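Local coordinates for HD domain-containing protein (Aquifex aeolicus, PDB 2HEK), which binds zinc and GDP at separate sites and may act as a dGTP triphosphohydrolase, though its function is not established, at residues A[156-161]-A[196-201]; A[325-330]-A[337-342]; A[64-69]-A[151-156]. All blocks are in the same frame, centred on the assembly; numbering follows the deposited sequence.

Contact 1: A[156-161]-A[196-201]; sequences GEFGSD and VVVDES. With ZN (zinc ion), chain D.
Phe-158 meets Val-196 and Val-198, two residues apart on strand 195-199, with the far end of its ring, and apolar packing is all that joins the two segments. CG1 of Val-196 sits at the ring edge, close to the ring plane, 3.6 Å from CE1 of Phe-158. CG2 of Val-198 reaches the outer end of the ring, 3.6 Å from CZ of Phe-158 and 3.7 Å from its CE2. Leu-189 and Ile-325 also touch the buried ring.

No hydrogen bond joins the two segments; each has its own. Gly-156 O accepts from Gly-159 N at 2.9 Å, closing a type I turn that carries Phe-158. Asp-199 OD2 takes two donors, Ser-201 OG at 2.8 Å on its anti lone pair and, in an Asx turn, Ser-201 N from above the carboxylate plane.

Past the turn, at the start of helix 160-173, Asp-161 OD1 binds zinc at 2.1 Å, with a water at 2.3 Å from the metal; His-54 and Asp-85 complete the protein ligands. These three residues belong to the H...HD...D signature of the HD-domain metal site.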
loop_
_atom_site.group_PDB
_atom_site.type_symbol
_atom_site.label_atom_id
_atom_site.label_comp_id
_atom_site.label_asym_id
_atom_site.label_seq_id
_atom_site.Cartn_x
_atom_site.Cartn_y
_atom_site.Cartn_z
ATOM N N GLY A 156 -0.464 20.539 -19.137
ATOM C CA GLY A 156 -1.916 20.354 -19.330
ATOM C C GLY A 156 -2.628 19.903 -18.063
ATOM O O GLY A 156 -2.002 19.759 -17.005
ATOM N N GLU A 157 -3.938 19.680 -18.153
ATOM C CA GLU A 157 -4.735 19.438 -16.953
ATOM C C GLU A 157 -4.264 18.186 -16.197
ATOM O O GLU A 157 -4.151 18.227 -14.973
ATOM C CB GLU A 157 -6.238 19.389 -17.248
ATOM C CG GLU A 157 -6.882 20.736 -17.555
ATOM C CD GLU A 157 -6.787 21.766 -16.409
ATOM O OE1 GLU A 157 -6.901 21.406 -15.200
ATOM O OE2 GLU A 157 -6.598 22.962 -16.725
ATOM N N PHE A 158 -3.980 17.111 -16.926
ATOM C CA PHE A 158 -3.216 15.967 -16.377
ATOM C C PHE A 158 -1.748 15.875 -16.928
ATOM O O PHE A 158 -1.229 14.800 -17.195
ATOM C CB PHE A 158 -4.005 14.650 -16.561
ATOM C CG PHE A 158 -4.712 14.562 -17.873
ATOM C CD1 PHE A 158 -3.999 14.324 -19.045
ATOM C CD2 PHE A 158 -6.072 14.770 -17.949
ATOM C CE1 PHE A 158 -4.658 14.263 -20.267
ATOM C CE2 PHE A 158 -6.743 14.707 -19.180
ATOM C CZ PHE A 158 -6.024 14.467 -20.335
ATOM N N GLY A 159 -1.097 17.026 -17.088
ATOM C CA GLY A 159 0.337 17.100 -17.377
ATOM C C GLY A 159 1.196 16.408 -16.342
ATOM O O GLY A 159 0.763 16.161 -15.197
ATOM N N SER A 160 2.422 16.085 -16.729
ATOM C CA SER A 160 3.388 15.422 -15.836
ATOM C C SER A 160 3.703 16.256 -14.596
ATOM O O SER A 160 3.976 15.709 -13.507
ATOM C CB SER A 160 4.675 15.145 -16.618
ATOM O OG SER A 160 5.230 16.358 -17.112
ATOM N N ASP A 161 3.679 17.576 -14.738
ATOM C CA ASP A 161 3.906 18.455 -13.567
ATOM C C ASP A 161 2.870 18.197 -12.457
ATOM O O ASP A 161 3.242 17.855 -11.334
ATOM C CB ASP A 161 3.888 19.919 -14.018
ATOM C CG ASP A 161 4.251 20.874 -12.922
ATOM O OD1 ASP A 161 4.997 20.524 -11.995
ATOM O OD2 ASP A 161 3.806 22.023 -12.999
ATOM N N VAL A 196 -3.586 15.907 -26.391
ATOM C CA VAL A 196 -3.563 14.788 -25.437
ATOM C C VAL A 196 -4.998 14.587 -24.956
ATOM O O VAL A 196 -5.614 15.501 -24.409
ATOM C CB VAL A 196 -2.621 15.057 -24.222
ATOM C CG1 VAL A 196 -2.652 13.855 -23.220
ATOM C CG2 VAL A 196 -1.183 15.307 -24.689
ATOM N N VAL A 197 -5.553 13.410 -25.197
ATOM C CA VAL A 197 -6.951 13.143 -24.807
ATOM C C VAL A 197 -6.987 11.855 -23.985
ATOM O O VAL A 197 -5.982 11.162 -23.929
ATOM C CB VAL A 197 -7.900 13.007 -26.072
ATOM C CG1 VAL A 197 -7.836 14.263 -26.940
ATOM C CG2 VAL A 197 -7.542 11.802 -26.912
ATOM N N VAL A 198 -8.137 11.500 -23.404
ATOM C CA VAL A 198 -8.245 10.235 -22.675
ATOM C C VAL A 198 -9.124 9.270 -23.479
ATOM O O VAL A 198 -10.206 9.644 -23.891
ATOM C CB VAL A 198 -8.882 10.435 -21.257
ATOM C CG1 VAL A 198 -8.841 9.122 -20.411
ATOM C CG2 VAL A 198 -8.187 11.578 -20.498
ATOM N N ASP A 199 -8.650 8.057 -23.731
ATOM C CA ASP A 199 -9.501 7.010 -24.298
ATOM C C ASP A 199 -10.675 6.706 -23.356
ATOM O O ASP A 199 -10.566 6.835 -22.137
ATOM C CB ASP A 199 -8.708 5.744 -24.512
ATOM C CG ASP A 199 -9.463 4.751 -25.374
ATOM O OD1 ASP A 199 -9.719 5.092 -26.547
ATOM O OD2 ASP A 199 -9.830 3.662 -24.886
ATOM N N GLU A 200 -11.811 6.297 -23.897
ATOM C CA GLU A 200 -12.955 6.044 -23.050
ATOM C C GLU A 200 -12.680 4.961 -22.014
ATOM O O GLU A 200 -13.289 4.972 -20.970
ATOM C CB GLU A 200 -14.191 5.691 -23.876
ATOM C CG GLU A 200 -15.477 6.068 -23.152
ATOM C CD GLU A 200 -16.723 5.811 -23.969
ATOM O OE1 GLU A 200 -16.615 5.380 -25.145
ATOM O OE2 GLU A 200 -17.819 6.043 -23.419
ATOM N N SER A 201 -11.758 4.036 -22.278
ATOM C CA SER A 201 -11.386 3.017 -21.289
ATOM C C SER A 201 -10.714 3.639 -20.046
ATOM O O SER A 201 -10.485 2.958 -19.037
ATOM C CB SER A 201 -10.460 1.980 -21.914
ATOM O OG SER A 201 -9.239 2.578 -22.349
HETATM ZN ZN ZN D . 6.240 21.785 -10.878
HETATM O O HOH W 1 7.796 21.161 -12.450
#

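Contact 2: A[325-330]-A[337-342]; sequences IYVLSS and HELSPL
Val-327 and Ser-329 both pack against one methyl group of Leu-339, CD1, which is the whole of the side-chain contact. Before them in the segment, Ile-325 turns to another partner, Leu-206 of helix 203-221, while its backbone bonds to Ala-336. Tyr-326 starts away from the helical segment.

Val-327 comes next and points toward 337-342. Its CG1 lies 3.6 Å from CD1 of Leu-339 and its CB 4.0 Å from the same methyl, the two side chains crossing at a slant. CG1 takes that place by standing anti to the backbone N of Val-327 (chi1 171°). The CA atoms of Val-327 and Leu-339, the nearest pair of the two backbones, are 7.8 Å apart. The setting is a beta-hairpin: strand 326-329 turns back antiparallel into strand 332-335, and the chain then runs straight into the short, weakly bonded helix 336-339, which folds Leu-339 over one face of the sheet. Leu-203 of helix 203-221 touches both Val-327 and Leu-339.

Leu-328 points to the other face. Ser-329 faces Leu-339 again and offers its carbon, CB, 3.9 Å from CD1 of Leu-339. Its OG makes weak hydrogen bonds with Glu-331 N and Glu-200 OE1.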
loop_
_atom_site.group_PDB
_atom_site.type_symbol
_atom_site.label_atom_id
_atom_site.label_comp_id
_atom_site.label_asym_id
_atom_site.label_seq_id
_atom_site.Cartn_x
_atom_site.Cartn_y
_atom_site.Cartn_z
ATOM N N ILE A 325 -11.563 19.102 -21.256
ATOM C CA ILE A 325 -10.880 17.824 -21.389
ATOM C C ILE A 325 -11.624 16.910 -22.354
ATOM O O ILE A 325 -12.826 16.721 -22.219
ATOM C CB ILE A 325 -10.693 17.067 -20.023
ATOM C CG1 ILE A 325 -9.866 17.925 -19.037
ATOM C CG2 ILE A 325 -10.015 15.697 -20.294
ATOM C CD1 ILE A 325 -9.789 17.325 -17.588
ATOM N N TYR A 326 -10.879 16.322 -23.288
ATOM C CA TYR A 326 -11.460 15.441 -24.295
ATOM C C TYR A 326 -11.265 13.963 -24.034
ATOM O O TYR A 326 -10.228 13.523 -23.535
ATOM C CB TYR A 326 -10.907 15.788 -25.672
ATOM C CG TYR A 326 -11.312 17.156 -26.140
ATOM C CD1 TYR A 326 -10.436 18.226 -26.046
ATOM C CD2 TYR A 326 -12.578 17.380 -26.663
ATOM C CE1 TYR A 326 -10.803 19.485 -26.467
ATOM C CE2 TYR A 326 -12.958 18.635 -27.098
ATOM C CZ TYR A 326 -12.070 19.678 -26.993
ATOM O OH TYR A 326 -12.445 20.931 -27.423
ATOM N N VAL A 327 -12.297 13.216 -24.373
ATOM C CA VAL A 327 -12.322 11.791 -24.239
ATOM C C VAL A 327 -12.617 11.243 -25.629
ATOM O O VAL A 327 -13.561 11.687 -26.275
ATOM C CB VAL A 327 -13.414 11.344 -23.240
ATOM C CG1 VAL A 327 -13.577 9.836 -23.286
ATOM C CG2 VAL A 327 -13.046 11.812 -21.786
ATOM N N LEU A 328 -11.805 10.294 -26.084
ATOM C CA LEU A 328 -12.022 9.659 -27.381
ATOM C C LEU A 328 -12.967 8.491 -27.231
ATOM O O LEU A 328 -12.633 7.484 -26.609
ATOM C CB LEU A 328 -10.699 9.209 -28.010
ATOM C CG LEU A 328 -10.752 8.571 -29.406
ATOM C CD1 LEU A 328 -11.123 9.584 -30.490
ATOM C CD2 LEU A 328 -9.435 7.949 -29.713
ATOM N N SER A 329 -14.157 8.652 -27.801
ATOM C CA SER A 329 -15.203 7.637 -27.783
ATOM C C SER A 329 -15.192 6.813 -29.068
ATOM O O SER A 329 -14.432 7.106 -29.995
ATOM C CB SER A 329 -16.563 8.311 -27.639
ATOM O OG SER A 329 -17.601 7.344 -27.699
ATOM N N SER A 330 -16.034 5.785 -29.128
ATOM C CA SER A 330 -16.235 5.052 -30.382
ATOM C C SER A 330 -16.900 5.950 -31.448
ATOM O O SER A 330 -16.684 5.766 -32.648
ATOM C CB SER A 330 -17.017 3.750 -30.157
ATOM O OG SER A 330 -18.141 3.952 -29.314
ATOM N N HIS A 337 -17.281 15.902 -19.790
ATOM C CA HIS A 337 -18.617 16.054 -19.209
ATOM C C HIS A 337 -19.732 15.508 -20.125
ATOM O O HIS A 337 -20.761 15.043 -19.623
ATOM C CB HIS A 337 -18.908 17.502 -18.788
ATOM C CG HIS A 337 -18.781 18.499 -19.891
ATOM N ND1 HIS A 337 -17.564 19.000 -20.300
ATOM C CD2 HIS A 337 -19.719 19.114 -20.652
ATOM C CE1 HIS A 337 -17.756 19.882 -21.267
ATOM N NE2 HIS A 337 -19.054 19.965 -21.503
ATOM N N GLU A 338 -19.515 15.525 -21.450
ATOM C CA GLU A 338 -20.479 14.903 -22.394
ATOM C C GLU A 338 -20.625 13.395 -22.143
ATOM O O GLU A 338 -21.693 12.823 -22.382
ATOM C CB GLU A 338 -20.125 15.185 -23.867
ATOM C CG GLU A 338 -20.182 16.662 -24.247
ATOM C CD GLU A 338 -19.838 16.963 -25.718
ATOM O OE1 GLU A 338 -20.506 17.857 -26.275
ATOM O OE2 GLU A 338 -18.923 16.341 -26.318
ATOM N N LEU A 339 -19.563 12.757 -21.638
ATOM C CA LEU A 339 -19.574 11.305 -21.388
ATOM C C LEU A 339 -19.670 10.887 -19.912
ATOM O O LEU A 339 -20.013 9.752 -19.632
ATOM C CB LEU A 339 -18.373 10.604 -22.052
ATOM C CG LEU A 339 -18.166 10.811 -23.562
ATOM C CD1 LEU A 339 -17.076 9.889 -24.070
ATOM C CD2 LEU A 339 -19.465 10.604 -24.348
ATOM N N SER A 340 -19.336 11.778 -18.980
ATOM C CA SER A 340 -19.388 11.446 -17.528
ATOM C C SER A 340 -20.358 12.398 -16.839
ATOM O O SER A 340 -20.039 13.594 -16.649
ATOM C CB SER A 340 -17.977 11.521 -16.878
ATOM O OG SER A 340 -17.983 11.494 -15.432
ATOM N N PRO A 341 -21.558 11.893 -16.466
ATOM C CA PRO A 341 -22.451 12.773 -15.701
ATOM C C PRO A 341 -21.748 13.288 -14.419
ATOM O O PRO A 341 -21.955 14.445 -14.016
ATOM C CB PRO A 341 -23.640 11.861 -15.352
ATOM C CG PRO A 341 -23.620 10.778 -16.418
ATOM C CD PRO A 341 -22.144 10.552 -16.682
ATOM N N LEU A 342 -20.897 12.458 -13.812
ATOM C CA LEU A 342 -20.276 12.876 -12.540
ATOM C C LEU A 342 -19.341 14.096 -12.762
ATOM O O LEU A 342 -19.439 15.131 -12.084
ATOM C CB LEU A 342 -19.531 11.712 -11.897
ATOM C CG LEU A 342 -18.596 12.170 -10.765
ATOM C CD1 LEU A 342 -19.427 12.542 -9.589
ATOM C CD2 LEU A 342 -17.551 11.148 -10.391
#

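Contact 3: A[64-69]-A[151-156]; sequences RICESL and SEIITG
Segments 64-69 and 151-155, the C-terminal ends of helices 51-69 and 145-155, face each other at Ile-65 and Ile-153, whose CA atoms lie 7.3 Å apart. The local axes come no nearer than 11.0 Å and their directions differ by 137°, a roughly antiparallel but strongly inclined pairing. The second helix ends here: Gly-156 N still bonds to Glu-152 O, but Gly-156 has itself left helical backbone angles.

Ile-153 is the residue through which every cross-helix contact passes, and its two branches divide the work. CG2, anti to the backbone N (chi1 -69° for CG1), meets CG2 of Ile-65 at 3.8 Å, the two isoleucines lying alongside in opposite senses. The longer branch carries CD1 between two residues of the first helix, 4.2 Å from CD1 of Leu-69 and 4.4 Å from SG of Cys-66. Ile-65 CD1 also rests 3.9 Å from the backbone O of Ile-153. Beyond the packing surface, Thr-155 OG1 bonds to Ser-151 O at 2.7 Å from above the carbonyl plane, and the same oxygen also accepts from Thr-155 N.

This is apolar helix-helix packing within the HD domain, the Ile-65 side chain about 9 Å from that of zinc ligand Asp-161. Val-71 touches both Cys-66 and Ile-153, helix 74-82 packs on Cys-66 and Ile-154, and Val-196 of strand 195-199 reaches both Leu-69 and Ile-153.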
loop_
_atom_site.group_PDB
_atom_site.type_symbol
_atom_site.label_atom_id
_atom_site.label_comp_id
_atom_site.label_asym_id
_atom_site.label_seq_id
_atom_site.Cartn_x
_atom_site.Cartn_y
_atom_site.Cartn_z
ATOM N N ARG A 64 7.386 8.527 -19.018
ATOM C CA ARG A 64 6.313 7.551 -19.060
ATOM C C ARG A 64 5.237 7.953 -20.057
ATOM O O ARG A 64 4.793 7.132 -20.880
ATOM C CB ARG A 64 5.705 7.386 -17.647
ATOM C CG ARG A 64 6.586 6.615 -16.671
ATOM C CD ARG A 64 6.507 5.104 -16.925
ATOM N NE ARG A 64 7.146 4.316 -15.856
ATOM C CZ ARG A 64 8.421 3.919 -15.854
ATOM N NH1 ARG A 64 9.227 4.222 -16.867
ATOM N NH2 ARG A 64 8.896 3.209 -14.830
ATOM N N ILE A 65 4.807 9.212 -20.005
ATOM C CA ILE A 65 3.732 9.674 -20.903
ATOM C C ILE A 65 4.215 9.643 -22.372
ATOM O O ILE A 65 3.466 9.237 -23.254
ATOM C CB ILE A 65 3.254 11.105 -20.557
ATOM C CG1 ILE A 65 2.519 11.153 -19.189
ATOM C CG2 ILE A 65 2.353 11.666 -21.685
ATOM C CD1 ILE A 65 2.359 12.589 -18.614
ATOM N N CYS A 66 5.455 10.066 -22.626
ATOM C CA CYS A 66 6.038 9.969 -23.993
ATOM C C CYS A 66 6.085 8.515 -24.489
ATOM O O CYS A 66 5.789 8.235 -25.662
ATOM C CB CYS A 66 7.445 10.577 -24.024
ATOM S SG CYS A 66 7.382 12.361 -23.892
ATOM N N GLU A 67 6.462 7.593 -23.613
ATOM C CA GLU A 67 6.391 6.149 -23.923
ATOM C C GLU A 67 4.980 5.664 -24.296
ATOM O O GLU A 67 4.805 4.937 -25.292
ATOM C CB GLU A 67 7.012 5.296 -22.799
ATOM C CG GLU A 67 8.520 5.473 -22.689
ATOM C CD GLU A 67 9.175 4.868 -21.418
ATOM O OE1 GLU A 67 8.463 4.320 -20.535
ATOM O OE2 GLU A 67 10.431 4.973 -21.304
ATOM N N SER A 68 3.977 6.068 -23.523
ATOM C CA SER A 68 2.590 5.684 -23.806
ATOM C C SER A 68 2.088 6.325 -25.102
ATOM O O SER A 68 1.361 5.699 -25.881
ATOM C CB SER A 68 1.667 6.058 -22.645
ATOM O OG SER A 68 0.292 5.994 -23.025
ATOM N N LEU A 69 2.472 7.580 -25.322
ATOM C CA LEU A 69 1.977 8.328 -26.466
ATOM C C LEU A 69 2.837 8.190 -27.730
ATOM O O LEU A 69 2.453 8.712 -28.786
ATOM C CB LEU A 69 1.790 9.794 -26.106
ATOM C CG LEU A 69 0.738 10.164 -25.060
ATOM C CD1 LEU A 69 0.737 11.684 -24.928
ATOM C CD2 LEU A 69 -0.652 9.649 -25.424
ATOM N N SER A 151 3.964 20.730 -25.010
ATOM C CA SER A 151 3.707 21.557 -23.844
ATOM C C SER A 151 2.550 20.999 -22.998
ATOM O O SER A 151 2.615 21.045 -21.764
ATOM C CB SER A 151 3.387 22.980 -24.263
ATOM O OG SER A 151 3.370 23.798 -23.121
ATOM N N GLU A 152 1.522 20.456 -23.666
ATOM C CA GLU A 152 0.374 19.793 -22.999
ATOM C C GLU A 152 0.830 18.603 -22.147
ATOM O O GLU A 152 0.261 18.342 -21.079
ATOM C CB GLU A 152 -0.641 19.272 -24.023
ATOM C CG GLU A 152 -1.552 20.338 -24.583
ATOM C CD GLU A 152 -2.574 19.817 -25.619
ATOM O OE1 GLU A 152 -2.647 18.600 -25.927
ATOM O OE2 GLU A 152 -3.298 20.674 -26.160
ATOM N N ILE A 153 1.844 17.884 -22.630
ATOM C CA ILE A 153 2.360 16.726 -21.907
ATOM C C ILE A 153 2.852 17.125 -20.503
ATOM O O ILE A 153 2.676 16.377 -19.546
ATOM C CB ILE A 153 3.430 15.965 -22.722
ATOM C CG1 ILE A 153 2.771 15.280 -23.939
ATOM C CG2 ILE A 153 4.241 14.957 -21.811
ATOM C CD1 ILE A 153 3.774 14.598 -24.915
ATOM N N ILE A 154 3.411 18.316 -20.386
ATOM C CA ILE A 154 3.933 18.819 -19.126
ATOM C C ILE A 154 2.949 19.668 -18.316
ATOM O O ILE A 154 2.808 19.437 -17.107
ATOM C CB ILE A 154 5.233 19.622 -19.312
ATOM C CG1 ILE A 154 6.334 18.735 -19.897
ATOM C CG2 ILE A 154 5.735 20.186 -17.938
ATOM C CD1 ILE A 154 7.412 19.622 -20.517
ATOM N N THR A 155 2.244 20.604 -18.977
ATOM C CA THR A 155 1.536 21.695 -18.300
ATOM C C THR A 155 0.012 21.555 -18.416
ATOM O O THR A 155 -0.733 22.366 -17.848
ATOM C CB THR A 155 1.932 23.087 -18.904
ATOM O OG1 THR A 155 1.576 23.091 -20.285
ATOM C CG2 THR A 155 3.495 23.362 -18.800
ATOM N N GLY A 156 -0.464 20.539 -19.137
ATOM C CA GLY A 156 -1.916 20.354 -19.330
ATOM C C GLY A 156 -2.628 19.903 -18.063
ATOM O O GLY A 156 -2.002 19.759 -17.005
#

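Overall arrangement
Along the chain contact 3 comes first, then contact 1, then contact 2. Contacts 3 and 1, with centres about 8 Å apart, share Gly-156, where helix 145-155 gives way to the turn leading into helix 160-173. The Val-196 N to Glu-152 OE1 hydrogen bond ties the helix to the sheet. Contacts 1 and 2, about 12 Å between centres, meet in the mixed sheet, where parallel strands 195-199 and 326-329 are neighbours. Contacts 2 and 3 do not touch, their nearest atoms being about 8 Å apart. The series thus runs from the helices of the zinc-binding HD domain, through contact 1, to the sheet and its hairpin.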